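Local coordinates for protein NfrA2 (Bacillus megaterium, PDB 5HEI) that probably uses NADPH to reduce flavin mononucleotide and, as a homodimeric FMN-containing nitroreductase, takes part in biotransforming the herbicide mesotrione, at residues Gln32-Ala37 against Glu118-Ala123; Gln45-Ser50 against Phe83-Ile88. All coordinates share one frame; numbering follows the deposited sequence.

Contact 1 of 2, residues Gln32-Ala37 against Glu118-Ala123; sequences QSAQSA and EAATVA
Two elements of the nitroreductase fold, helix 24-36, with Ala-37 just past its end, and helix 104-126, pack here through an alanine-lined interface: Ser-33, Ala-34 and Ala-37 meet Ala-119, Ala-120 and Ala-123. The short axes run in roughly opposite directions, 138° between them, and come within 7.8 Å. Such an approach suits residues with little beyond CB, since longer side chains would hold the backbones apart. At the closest backbone point the CA atoms of Ala-34 and Ala-119 are 4.9 Å from each other. The methyl of Ala-119 points at the first helix and settles against main chain as much as side chain, with its CB 3.9 Å from Ala-34 CA and also touching the carbonyl O of Ser-33. One turn further along the first segment, Ala-37 CB reaches the same methyl, Ala-119 CB, at 4.1 Å. Beside this pair, the methyls of Ala-34 and Ala-120 graze each other, CB to CB 4.3 Å.

No hydrogen bond joins the two segments; the fit is apolar, and the hydroxyl within it finds its partners in other places. Serine is small enough for the close pair, and Ser-33 OG is engaged by Thr-29 O in its own helix, with Gln-9 OE1 of the second subunit also within bonding distance. The contact borders the dimer interface, where Ile-8 of the second subunit packs on both Ser-33 and Ala-37, while Ala-37 lies about 8 Å from a bound FMN, side chain to cofactor. A chi1 of -57° sets the Ser-33 hydroxyl beside its own backbone N and anti to its carbonyl carbon. In this position Ser-33 OG rests 3.5 Å from Ala-123 CB.

Contact 2 of 2, residues Gln45-Ser50 against Phe83-Ile88; sequences QVTIIS and FNRAKI
Arg-85, on the first turn of helix 84-92, reaches the start of strand 46-51 with its guanidinium edge. The one bond across the contact that is not weak runs from Arg-85 NH1 to Thr-47 OG1, 2.8 Å, bent to 137° at the hydrogen. Arg-85 NH2 adds weak bonds to the same OG1 and to Val-46 O (2.8 Å), and an ordinary hydrogen bond to Gln-44 O, just before the strand. A bend at chi3 (-69°) turns the long chain so that both terminal nitrogens face the strand. Cut back to alanine, this position would probably leave Thr-47 OG1, Val-46 O and Gln-44 O without their shared donor and open a gap beside the strand. Threonine suits its place because OG1 also bonds OD2 of Asp-82, and the other oxygen of that carboxylate, OD1, accepts from the backbone N of Asn-84 and of Arg-85. Gln-45 lays CG over one face of the Phe-83 ring, 4.0 Å from its centroid, a CH-pi contact; its OE1 bonds Tyr-225 OH of the second subunit, and NE2 has weak bonds to Asp-112 and Ser-40. Strand 46-51 lies beside strand 75-82, and helix 104-126 packs against Gln-45, Val-46 and Phe-83.

From the N terminus, helix 24-36 leads past the FMN-binding Ser-39 into strand 46-51, so the first segments of the two contacts follow one another. The chain then passes through helices 54-63 and 68-72 and returns along strand 75-82; contact 2 closes this loop where helix 84-92 begins. After that helix, it enters helix 104-126, and contact 1 closes the wider loop, within which the whole of contact 2 lies. The contacts do not touch, their nearest atoms being about 6 Å apart. Contact 1 ties helix to helix; contact 2 ties a helix to the strand outermost within its own chain. Both reach the second subunit, a strand of which forms a parallel ladder with Ile-48, Ile-49 and Ser-50.

Contact 1 of 2, residues Gln32-Ala37 against Glu118-Ala123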
# COMPACT_ATOMS: atom_id res chain seq x y z
N GLN A 32 11.64 3.17 -11.45
CA GLN A 32 11.15 4.48 -11.90
C GLN A 32 9.63 4.60 -11.80
O GLN A 32 9.12 5.67 -11.46
CB GLN A 32 11.63 4.82 -13.32
CG GLN A 32 13.04 5.38 -13.34
CD GLN A 32 13.60 5.43 -14.74
OE1 GLN A 32 14.12 4.43 -15.26
NE2 GLN A 32 13.53 6.59 -15.37
N SER A 33 8.91 3.49 -12.09
CA SER A 33 7.45 3.43 -12.00
C SER A 33 7.01 3.48 -10.53
O SER A 33 6.08 4.21 -10.20
CB SER A 33 6.91 2.16 -12.65
OG SER A 33 7.31 2.06 -14.01
N ALA A 34 7.71 2.75 -9.64
CA ALA A 34 7.44 2.72 -8.20
C ALA A 34 7.64 4.11 -7.58
O ALA A 34 6.82 4.55 -6.77
CB ALA A 34 8.34 1.69 -7.52
N GLN A 35 8.71 4.83 -8.00
CA GLN A 35 9.02 6.19 -7.55
C GLN A 35 7.98 7.19 -8.06
O GLN A 35 7.66 8.14 -7.37
CB GLN A 35 10.42 6.62 -8.01
CG GLN A 35 11.55 6.09 -7.14
CD GLN A 35 12.85 6.76 -7.46
OE1 GLN A 35 13.53 6.42 -8.43
NE2 GLN A 35 13.22 7.74 -6.67
N SER A 36 7.44 6.94 -9.27
CA SER A 36 6.42 7.77 -9.92
C SER A 36 5.08 7.81 -9.18
O SER A 36 4.29 8.73 -9.40
CB SER A 36 6.23 7.34 -11.37
OG SER A 36 7.39 7.63 -12.14
N ALA A 37 4.82 6.82 -8.31
CA ALA A 37 3.59 6.71 -7.52
C ALA A 37 3.50 7.78 -6.42
O ALA A 37 4.52 8.36 -6.03
CB ALA A 37 3.50 5.31 -6.91
N GLU A 118 2.60 -2.16 -5.60
CA GLU A 118 1.58 -2.28 -6.65
C GLU A 118 2.03 -1.62 -7.95
O GLU A 118 1.79 -2.19 -9.02
CB GLU A 118 0.22 -1.73 -6.16
CG GLU A 118 -0.94 -1.85 -7.14
CD GLU A 118 -1.34 -3.23 -7.63
OE1 GLU A 118 -1.01 -4.23 -6.95
OE2 GLU A 118 -2.01 -3.30 -8.68
N ALA A 119 2.69 -0.45 -7.87
CA ALA A 119 3.23 0.27 -9.03
C ALA A 119 4.33 -0.57 -9.67
O ALA A 119 4.37 -0.70 -10.89
CB ALA A 119 3.77 1.63 -8.61
N ALA A 120 5.19 -1.19 -8.82
CA ALA A 120 6.26 -2.07 -9.26
C ALA A 120 5.68 -3.34 -9.91
O ALA A 120 6.23 -3.81 -10.91
CB ALA A 120 7.14 -2.44 -8.09
N THR A 121 4.54 -3.85 -9.38
CA THR A 121 3.79 -5.01 -9.88
C THR A 121 3.21 -4.72 -11.28
O THR A 121 3.52 -5.45 -12.22
CB THR A 121 2.76 -5.49 -8.84
OG1 THR A 121 3.43 -6.32 -7.89
CG2 THR A 121 1.59 -6.27 -9.44
N VAL A 122 2.39 -3.65 -11.42
CA VAL A 122 1.77 -3.27 -12.70
C VAL A 122 2.78 -2.97 -13.81
O VAL A 122 2.51 -3.28 -14.97
CB VAL A 122 0.62 -2.23 -12.62
CG1 VAL A 122 -0.58 -2.78 -11.86
CG2 VAL A 122 1.09 -0.91 -12.01
N ALA A 123 3.96 -2.42 -13.45
CA ALA A 123 5.05 -2.12 -14.39
C ALA A 123 5.72 -3.41 -14.84
O ALA A 123 5.85 -3.63 -16.05
CB ALA A 123 6.07 -1.20 -13.75

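Contact 2 of 2, residues Gln45-Ser50 against Phe83-Ile88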
# COMPACT_ATOMS: atom_id res chain seq x y z
N GLN A 45 8.53 7.75 1.65
CA GLN A 45 8.90 6.88 2.77
C GLN A 45 9.10 5.40 2.38
O GLN A 45 8.83 4.51 3.19
CB GLN A 45 7.87 7.02 3.92
CG GLN A 45 7.83 8.40 4.58
CD GLN A 45 6.86 9.38 3.96
OE1 GLN A 45 6.97 10.59 4.17
NE2 GLN A 45 5.87 8.91 3.22
N VAL A 46 9.57 5.13 1.15
CA VAL A 46 9.81 3.77 0.66
C VAL A 46 11.23 3.62 0.14
O VAL A 46 11.69 4.41 -0.70
CB VAL A 46 8.77 3.28 -0.40
CG1 VAL A 46 8.76 1.76 -0.50
CG2 VAL A 46 7.37 3.80 -0.13
N THR A 47 11.93 2.58 0.63
CA THR A 47 13.28 2.22 0.21
C THR A 47 13.23 0.82 -0.41
O THR A 47 12.66 -0.10 0.17
CB THR A 47 14.28 2.44 1.35
OG1 THR A 47 14.60 3.83 1.38
CG2 THR A 47 15.56 1.65 1.18
N ILE A 48 13.79 0.70 -1.61
CA ILE A 48 13.79 -0.55 -2.35
C ILE A 48 15.18 -1.18 -2.48
O ILE A 48 16.10 -0.56 -3.03
CB ILE A 48 12.99 -0.42 -3.69
CG1 ILE A 48 12.90 -1.74 -4.47
CG2 ILE A 48 13.44 0.74 -4.56
CD1 ILE A 48 11.95 -2.71 -3.88
N ILE A 49 15.33 -2.41 -1.95
CA ILE A 49 16.59 -3.16 -1.99
C ILE A 49 16.50 -4.28 -3.04
O ILE A 49 15.64 -5.15 -2.92
CB ILE A 49 17.03 -3.71 -0.59
CG1 ILE A 49 16.71 -2.74 0.59
CG2 ILE A 49 18.49 -4.20 -0.60
CD1 ILE A 49 17.61 -1.48 0.77
N SER A 50 17.38 -4.24 -4.05
CA SER A 50 17.42 -5.25 -5.11
C SER A 50 18.44 -6.31 -4.79
O SER A 50 19.64 -6.02 -4.71
CB SER A 50 17.71 -4.62 -6.47
OG SER A 50 18.88 -3.81 -6.45
N PHE A 83 12.23 6.23 7.17
CA PHE A 83 12.16 7.51 7.87
C PHE A 83 13.57 8.01 8.20
O PHE A 83 13.72 8.98 8.96
CB PHE A 83 11.25 7.41 9.11
CG PHE A 83 9.78 7.47 8.77
CD1 PHE A 83 9.08 6.32 8.44
CD2 PHE A 83 9.10 8.68 8.78
CE1 PHE A 83 7.73 6.38 8.10
CE2 PHE A 83 7.74 8.74 8.45
CZ PHE A 83 7.06 7.59 8.12
N ASN A 84 14.60 7.35 7.61
CA ASN A 84 16.00 7.73 7.78
C ASN A 84 16.28 8.97 6.93
O ASN A 84 17.08 9.81 7.33
CB ASN A 84 16.95 6.59 7.40
CG ASN A 84 18.41 6.91 7.64
OD1 ASN A 84 18.82 7.25 8.76
ND2 ASN A 84 19.21 6.83 6.59
N ARG A 85 15.59 9.09 5.76
CA ARG A 85 15.69 10.26 4.89
C ARG A 85 15.05 11.45 5.61
O ARG A 85 15.62 12.54 5.60
CB ARG A 85 15.01 10.01 3.54
CG ARG A 85 15.89 9.25 2.57
CD ARG A 85 15.32 9.20 1.16
NE ARG A 85 14.11 8.38 1.06
CZ ARG A 85 14.11 7.07 0.82
NH1 ARG A 85 15.25 6.41 0.67
NH2 ARG A 85 12.97 6.41 0.75
N ALA A 86 13.91 11.20 6.31
CA ALA A 86 13.19 12.19 7.12
C ALA A 86 14.08 12.65 8.29
O ALA A 86 14.00 13.82 8.69
CB ALA A 86 11.90 11.59 7.65
N LYS A 87 14.93 11.74 8.81
CA LYS A 87 15.90 12.01 9.88
C LYS A 87 17.03 12.89 9.34
O LYS A 87 17.41 13.85 10.02
CB LYS A 87 16.44 10.69 10.48
CG LYS A 87 17.22 10.86 11.78
CD LYS A 87 18.72 10.66 11.57
CE LYS A 87 19.52 10.73 12.84
NZ LYS A 87 20.96 10.46 12.57
N ILE A 88 17.55 12.59 8.12
CA ILE A 88 18.60 13.40 7.47
C ILE A 88 18.02 14.79 7.18
O ILE A 88 18.69 15.79 7.45
CB ILE A 88 19.20 12.74 6.18
CG1 ILE A 88 19.77 11.33 6.45
CG2 ILE A 88 20.29 13.64 5.55
CD1 ILE A 88 19.84 10.42 5.23